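Local coordinates for YciF Bacterial Stress Response Protein (Salmonella enterica subsp. enterica serovar Typhimurium, PDB 4ERU) that is of unknown function but probably takes part in the bacterial stress response, and folds as a ferritin-like helix bundle carrying two magnesium ions, at residues 24-29 with 79-84; 58-63 with 140-145. One frame throughout, in Å; residues are numbered along the deposited sequence.

Contact 1 (24-29 with 79-84). With MG (magnesium ion), chain E.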
loop_
_atom_site.group_PDB
_atom_site.type_symbol
_atom_site.label_atom_id
_atom_site.label_comp_id
_atom_site.label_asym_id
_atom_site.label_seq_id
_atom_site.Cartn_x
_atom_site.Cartn_y
_atom_site.Cartn_z
ATOM N N GLU A 24 7.652 -10.826 0.747
ATOM C CA GLU A 24 7.340 -11.673 1.890
ATOM C C GLU A 24 8.608 -12.122 2.615
ATOM O O GLU A 24 8.647 -12.105 3.851
ATOM C CB GLU A 24 6.523 -12.885 1.481
ATOM C CG GLU A 24 5.199 -12.588 0.772
ATOM C CD GLU A 24 4.037 -12.220 1.672
ATOM O OE1 GLU A 24 2.885 -12.638 1.360
ATOM O OE2 GLU A 24 4.225 -11.502 2.670
ATOM N N LYS A 25 9.638 -12.502 1.858
ATOM C CA LYS A 25 10.912 -12.948 2.473
ATOM C C LYS A 25 11.560 -11.818 3.289
ATOM O O LYS A 25 12.015 -12.029 4.413
ATOM C CB LYS A 25 11.885 -13.460 1.413
ATOM C CG LYS A 25 11.424 -14.782 0.780
ATOM C CD LYS A 25 12.533 -15.486 -0.064
ATOM C CE LYS A 25 13.110 -14.587 -1.165
ATOM N NZ LYS A 25 14.000 -15.373 -2.119
ATOM N N GLN A 26 11.603 -10.622 2.703
ATOM C CA GLN A 26 12.066 -9.440 3.408
ATOM C C GLN A 26 11.284 -9.151 4.668
ATOM O O GLN A 26 11.882 -8.844 5.690
ATOM C CB GLN A 26 11.995 -8.209 2.538
ATOM C CG GLN A 26 13.000 -8.161 1.439
ATOM C CD GLN A 26 12.791 -6.884 0.636
ATOM O OE1 GLN A 26 13.026 -5.782 1.150
ATOM N NE2 GLN A 26 12.290 -7.020 -0.605
ATOM N N LEU A 27 9.956 -9.248 4.592
ATOM C CA LEU A 27 9.126 -8.995 5.744
ATOM C C LEU A 27 9.444 -9.951 6.916
ATOM O O LEU A 27 9.523 -9.490 8.064
ATOM C CB LEU A 27 7.643 -9.022 5.345
ATOM C CG LEU A 27 6.632 -8.636 6.422
ATOM C CD1 LEU A 27 6.929 -7.223 7.038
ATOM C CD2 LEU A 27 5.218 -8.712 5.810
ATOM N N THR A 28 9.659 -11.245 6.637
ATOM C CA THR A 28 10.006 -12.220 7.688
ATOM C C THR A 28 11.318 -11.859 8.378
ATOM O O THR A 28 11.447 -12.069 9.579
ATOM C CB THR A 28 10.127 -13.716 7.206
ATOM O OG1 THR A 28 11.184 -13.867 6.242
ATOM C CG2 THR A 28 8.833 -14.217 6.626
ATOM N N LYS A 29 12.266 -11.290 7.639
ATOM C CA LYS A 29 13.523 -10.821 8.231
ATOM C C LYS A 29 13.330 -9.656 9.192
ATOM O O LYS A 29 14.030 -9.549 10.208
ATOM C CB LYS A 29 14.491 -10.374 7.145
ATOM C CG LYS A 29 14.982 -11.479 6.287
ATOM C CD LYS A 29 15.923 -10.947 5.191
ATOM C CE LYS A 29 17.271 -10.647 5.756
ATOM N NZ LYS A 29 18.288 -10.802 4.666
ATOM N N VAL A 79 11.636 -3.437 -4.180
ATOM C CA VAL A 79 12.231 -2.194 -3.669
ATOM C C VAL A 79 11.223 -1.418 -2.812
ATOM O O VAL A 79 11.607 -0.778 -1.832
ATOM C CB VAL A 79 12.899 -1.319 -4.813
ATOM C CG1 VAL A 79 13.219 0.100 -4.332
ATOM C CG2 VAL A 79 14.196 -2.004 -5.344
ATOM N N ALA A 80 9.942 -1.479 -3.185
ATOM C CA ALA A 80 8.884 -0.867 -2.375
ATOM C C ALA A 80 8.823 -1.483 -0.972
ATOM O O ALA A 80 8.835 -0.774 0.025
ATOM C CB ALA A 80 7.536 -0.997 -3.072
HETATM N N MSE A 81 8.780 -2.807 -0.886
HETATM C CA MSE A 81 8.773 -3.410 0.422
HETATM C C MSE A 81 10.031 -3.005 1.170
HETATM O O MSE A 81 9.976 -2.753 2.363
HETATM C CB MSE A 81 8.658 -4.947 0.355
HETATM C CG MSE A 81 8.653 -5.606 1.764
HETATM SE SE MSE A 81 7.146 -4.959 2.837
HETATM C CE MSE A 81 5.628 -5.687 1.779
ATOM N N GLU A 82 11.167 -2.943 0.479
ATOM C CA GLU A 82 12.398 -2.532 1.144
ATOM C C GLU A 82 12.256 -1.160 1.778
ATOM O O GLU A 82 12.695 -0.950 2.926
ATOM C CB GLU A 82 13.605 -2.579 0.178
ATOM C CG GLU A 82 14.949 -2.337 0.867
ATOM C CD GLU A 82 16.120 -2.367 -0.116
ATOM O OE1 GLU A 82 15.970 -1.870 -1.252
ATOM O OE2 GLU A 82 17.193 -2.889 0.259
ATOM N N GLY A 83 11.666 -0.225 1.043
ATOM C CA GLY A 83 11.471 1.144 1.555
ATOM C C GLY A 83 10.472 1.157 2.721
ATOM O O GLY A 83 10.694 1.847 3.727
ATOM N N LEU A 84 9.379 0.386 2.604
ATOM C CA LEU A 84 8.398 0.304 3.725
ATOM C C LEU A 84 9.001 -0.263 5.003
ATOM O O LEU A 84 8.753 0.247 6.117
ATOM C CB LEU A 84 7.133 -0.473 3.312
ATOM C CG LEU A 84 6.313 0.165 2.174
ATOM C CD1 LEU A 84 5.068 -0.671 1.784
ATOM C CD2 LEU A 84 5.891 1.619 2.509
HETATM MG MG MG E . 1.889 -11.763 3.293
HETATM O O HOH W 1 2.500 -10.996 5.210
#
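Gln26 lays its amide oxygen against the backbone of Glu82, where helix 9-37 of the ferritin-like bundle meets the short helix 79-93. The packing is light. Gln26 OE1 lies 3.3 Å from Glu82 CA. It also lies near Glu82 N, but the angle is too poor for a hydrogen bond. The amide and the Glu82 carboxylate are turned 83° apart, and that carboxylate leads away from the contact. Gln26 NE2 sits 4.3 Å from Met81 CB. Met81, a selenomethionine, points at helix 9-37. Its SE comes 4.8 Å from Leu27 CB, a loose approach, and its side chain also packs on Val112 and Tyr115 of helix 99-130.

No hydrogen bond joins the two segments directly. The Gln26 amide is steadied from NE2, which bonds to Ser22 OG and to Cys78 O, just ahead of helix 79-93.

The metal bonds belong to Glu24, which points away from helix 79-93. A bend at chi2 (-81°) swings its carboxylate to a magnesium ion also bound by Gln57 and Glu146. Tyr120 OH is hydrogen-bonded to Glu24 OE1. Both carboxylate oxygens grip the ion: Glu24 OE1 at 2.3 Å and Glu24 OE2 at 2.4 Å. Water 1 binds the same magnesium at 2.1 Å.

Contact 2 (58-63 with 140-145); sequences IERIDQ and KETLDE
Arg60 spans the gap between two nearly antiparallel helices and ends on Thr142, Glu145 and Glu141. The helix axes stay 10.7 Å apart, so one long side chain makes the contact. Its chain is extended from CG to NE (chi3 -175°), which carries the guanidinium across.

The tight part lies along the guanidinium edge. NH1 and NH2 grip Glu145 end-on, one nitrogen to each oxygen. Arg60 NH1 to Glu145 OE1 is 3.0 Å and almost straight at 175°. Arg60 NH2 to Glu145 OE2 is 2.8 Å. Both nitrogens come from above the carboxylate plane. Arg60 NH1 also donates to Thr142 OG1 at 3.0 Å, giving this buried residue's hydroxyl a donor.

Glu141 is held more loosely than buried Thr142, since no N-H points at its carboxylate. Its CB lies over one face of the guanidinium. Its OE2 is 3.5 Å from Arg60 NH2, well out of the plane, so charge alone links them.

Glu145 OE1 also accepts from Gln57 NE2. Gln57 binds a magnesium ion through OE1, so Glu145 probably helps to orient its amide from the second shell. The whole is an inter-helix salt-bridge network beside the metal site of a ferritin-like bundle.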
loop_
_atom_site.group_PDB
_atom_site.type_symbol
_atom_site.label_atom_id
_atom_site.label_comp_id
_atom_site.label_asym_id
_atom_site.label_seq_id
_atom_site.Cartn_x
_atom_site.Cartn_y
_atom_site.Cartn_z
ATOM N N ILE A 58 4.457 -17.729 2.225
ATOM C CA ILE A 58 5.565 -18.060 1.332
ATOM C C ILE A 58 5.426 -19.514 0.837
ATOM O O ILE A 58 5.678 -19.805 -0.344
ATOM C CB ILE A 58 6.917 -17.797 2.014
ATOM C CG1 ILE A 58 7.094 -16.288 2.263
ATOM C CG2 ILE A 58 8.075 -18.385 1.195
ATOM C CD1 ILE A 58 8.307 -15.932 3.212
ATOM N N GLU A 59 5.028 -20.421 1.724
ATOM C CA GLU A 59 4.810 -21.804 1.319
ATOM C C GLU A 59 3.709 -21.906 0.266
ATOM O O GLU A 59 3.814 -22.713 -0.655
ATOM C CB GLU A 59 4.507 -22.709 2.520
ATOM C CG GLU A 59 3.901 -24.062 2.121
ATOM C CD GLU A 59 4.870 -24.940 1.360
ATOM O OE1 GLU A 59 6.092 -24.846 1.618
ATOM O OE2 GLU A 59 4.412 -25.715 0.493
ATOM N N ARG A 60 2.675 -21.068 0.365
ATOM C CA ARG A 60 1.647 -21.052 -0.710
ATOM C C ARG A 60 2.249 -20.652 -2.056
ATOM O O ARG A 60 1.855 -21.165 -3.119
ATOM C CB ARG A 60 0.478 -20.104 -0.411
ATOM C CG ARG A 60 -0.352 -20.477 0.761
ATOM C CD ARG A 60 -1.823 -19.970 0.657
ATOM N NE ARG A 60 -2.486 -20.297 1.928
ATOM C CZ ARG A 60 -2.613 -19.460 2.959
ATOM N NH1 ARG A 60 -2.201 -18.195 2.864
ATOM N NH2 ARG A 60 -3.181 -19.878 4.083
ATOM N N ILE A 61 3.149 -19.684 -2.028
ATOM C CA ILE A 61 3.774 -19.240 -3.258
ATOM C C ILE A 61 4.585 -20.419 -3.856
ATOM O O ILE A 61 4.513 -20.652 -5.056
ATOM C CB ILE A 61 4.654 -17.982 -3.057
ATOM C CG1 ILE A 61 3.788 -16.758 -2.650
ATOM C CG2 ILE A 61 5.508 -17.703 -4.312
ATOM C CD1 ILE A 61 4.590 -15.415 -2.423
ATOM N N ASP A 62 5.330 -21.170 -3.028
ATOM C CA ASP A 62 6.026 -22.356 -3.565
ATOM C C ASP A 62 5.039 -23.336 -4.214
ATOM O O ASP A 62 5.282 -23.812 -5.320
ATOM C CB ASP A 62 6.880 -23.072 -2.513
ATOM C CG ASP A 62 8.024 -22.223 -2.024
ATOM O OD1 ASP A 62 8.507 -21.338 -2.773
ATOM O OD2 ASP A 62 8.438 -22.435 -0.873
ATOM N N GLN A 63 3.926 -23.599 -3.531
ATOM C CA GLN A 63 2.817 -24.388 -4.099
ATOM C C GLN A 63 2.225 -23.843 -5.390
ATOM O O GLN A 63 1.925 -24.610 -6.305
ATOM C CB GLN A 63 1.700 -24.569 -3.084
ATOM C CG GLN A 63 2.065 -25.415 -1.897
ATOM C CD GLN A 63 0.893 -25.530 -0.951
ATOM O OE1 GLN A 63 1.044 -25.401 0.254
ATOM N NE2 GLN A 63 -0.300 -25.753 -1.504
ATOM N N LYS A 140 -6.251 -16.259 -3.215
ATOM C CA LYS A 140 -7.415 -15.737 -2.515
ATOM C C LYS A 140 -7.317 -15.990 -1.023
ATOM O O LYS A 140 -7.743 -15.153 -0.227
ATOM C CB LYS A 140 -8.703 -16.375 -3.029
ATOM C CG LYS A 140 -9.266 -15.738 -4.267
ATOM C CD LYS A 140 -10.581 -16.458 -4.711
ATOM C CE LYS A 140 -11.412 -15.557 -5.602
ATOM N NZ LYS A 140 -12.845 -16.020 -5.804
ATOM N N GLU A 141 -6.783 -17.150 -0.645
ATOM C CA GLU A 141 -6.555 -17.449 0.770
ATOM C C GLU A 141 -5.570 -16.476 1.439
ATOM O O GLU A 141 -5.813 -16.003 2.537
ATOM C CB GLU A 141 -6.051 -18.863 0.962
ATOM C CG GLU A 141 -7.120 -19.888 1.175
ATOM C CD GLU A 141 -6.510 -21.210 1.633
ATOM O OE1 GLU A 141 -6.392 -22.148 0.804
ATOM O OE2 GLU A 141 -6.104 -21.292 2.820
ATOM N N THR A 142 -4.448 -16.205 0.794
ATOM C CA THR A 142 -3.509 -15.237 1.356
ATOM C C THR A 142 -4.169 -13.848 1.431
ATOM O O THR A 142 -4.025 -13.124 2.428
ATOM C CB THR A 142 -2.236 -15.144 0.513
ATOM O OG1 THR A 142 -1.489 -16.364 0.642
ATOM C CG2 THR A 142 -1.375 -13.909 0.974
ATOM N N LEU A 143 -4.887 -13.478 0.379
ATOM C CA LEU A 143 -5.506 -12.172 0.304
ATOM C C LEU A 143 -6.464 -11.942 1.482
ATOM O O LEU A 143 -6.436 -10.881 2.151
ATOM C CB LEU A 143 -6.255 -12.036 -1.019
ATOM C CG LEU A 143 -7.032 -10.741 -1.271
ATOM C CD1 LEU A 143 -6.120 -9.513 -1.198
ATOM C CD2 LEU A 143 -7.724 -10.814 -2.634
ATOM N N ASP A 144 -7.294 -12.952 1.734
ATOM C CA ASP A 144 -8.200 -12.946 2.865
ATOM C C ASP A 144 -7.449 -12.763 4.178
ATOM O O ASP A 144 -7.802 -11.882 4.967
ATOM C CB ASP A 144 -9.040 -14.235 2.884
ATOM C CG ASP A 144 -9.937 -14.312 4.103
ATOM O OD1 ASP A 144 -11.035 -13.706 4.072
ATOM O OD2 ASP A 144 -9.532 -14.949 5.107
ATOM N N GLU A 145 -6.415 -13.581 4.421
ATOM C CA GLU A 145 -5.543 -13.383 5.597
ATOM C C GLU A 145 -4.942 -11.961 5.691
ATOM O O GLU A 145 -4.864 -11.383 6.772
ATOM C CB GLU A 145 -4.392 -14.390 5.611
ATOM C CG GLU A 145 -4.817 -15.790 6.036
ATOM C CD GLU A 145 -3.744 -16.825 5.739
ATOM O OE1 GLU A 145 -2.625 -16.454 5.289
ATOM O OE2 GLU A 145 -4.023 -18.019 5.959
#

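In the fold
From the N terminus the chain runs along helix 9-37, which gives segment 24-29, and returns along helix 41-66, which gives segment 58-63. Contact 1 closes when helix 79-93 packs back on helix 9-37, so its loop holds all of helix 41-66. The chain then follows helix 99-130 into helix 133-159, where contact 2 closes a loop holding helices 79-93 and 99-130. The segments alternate, so the two loops cross. The centres of the two contacts lie about 17 Å apart, yet the contacts touch where Glu24 CB packs 3.5 Å from Ile58 CG1. Contact 2 ties helix 41-66 to helix 133-159. Contact 1 adds helix 79-93, which also meets the second subunit.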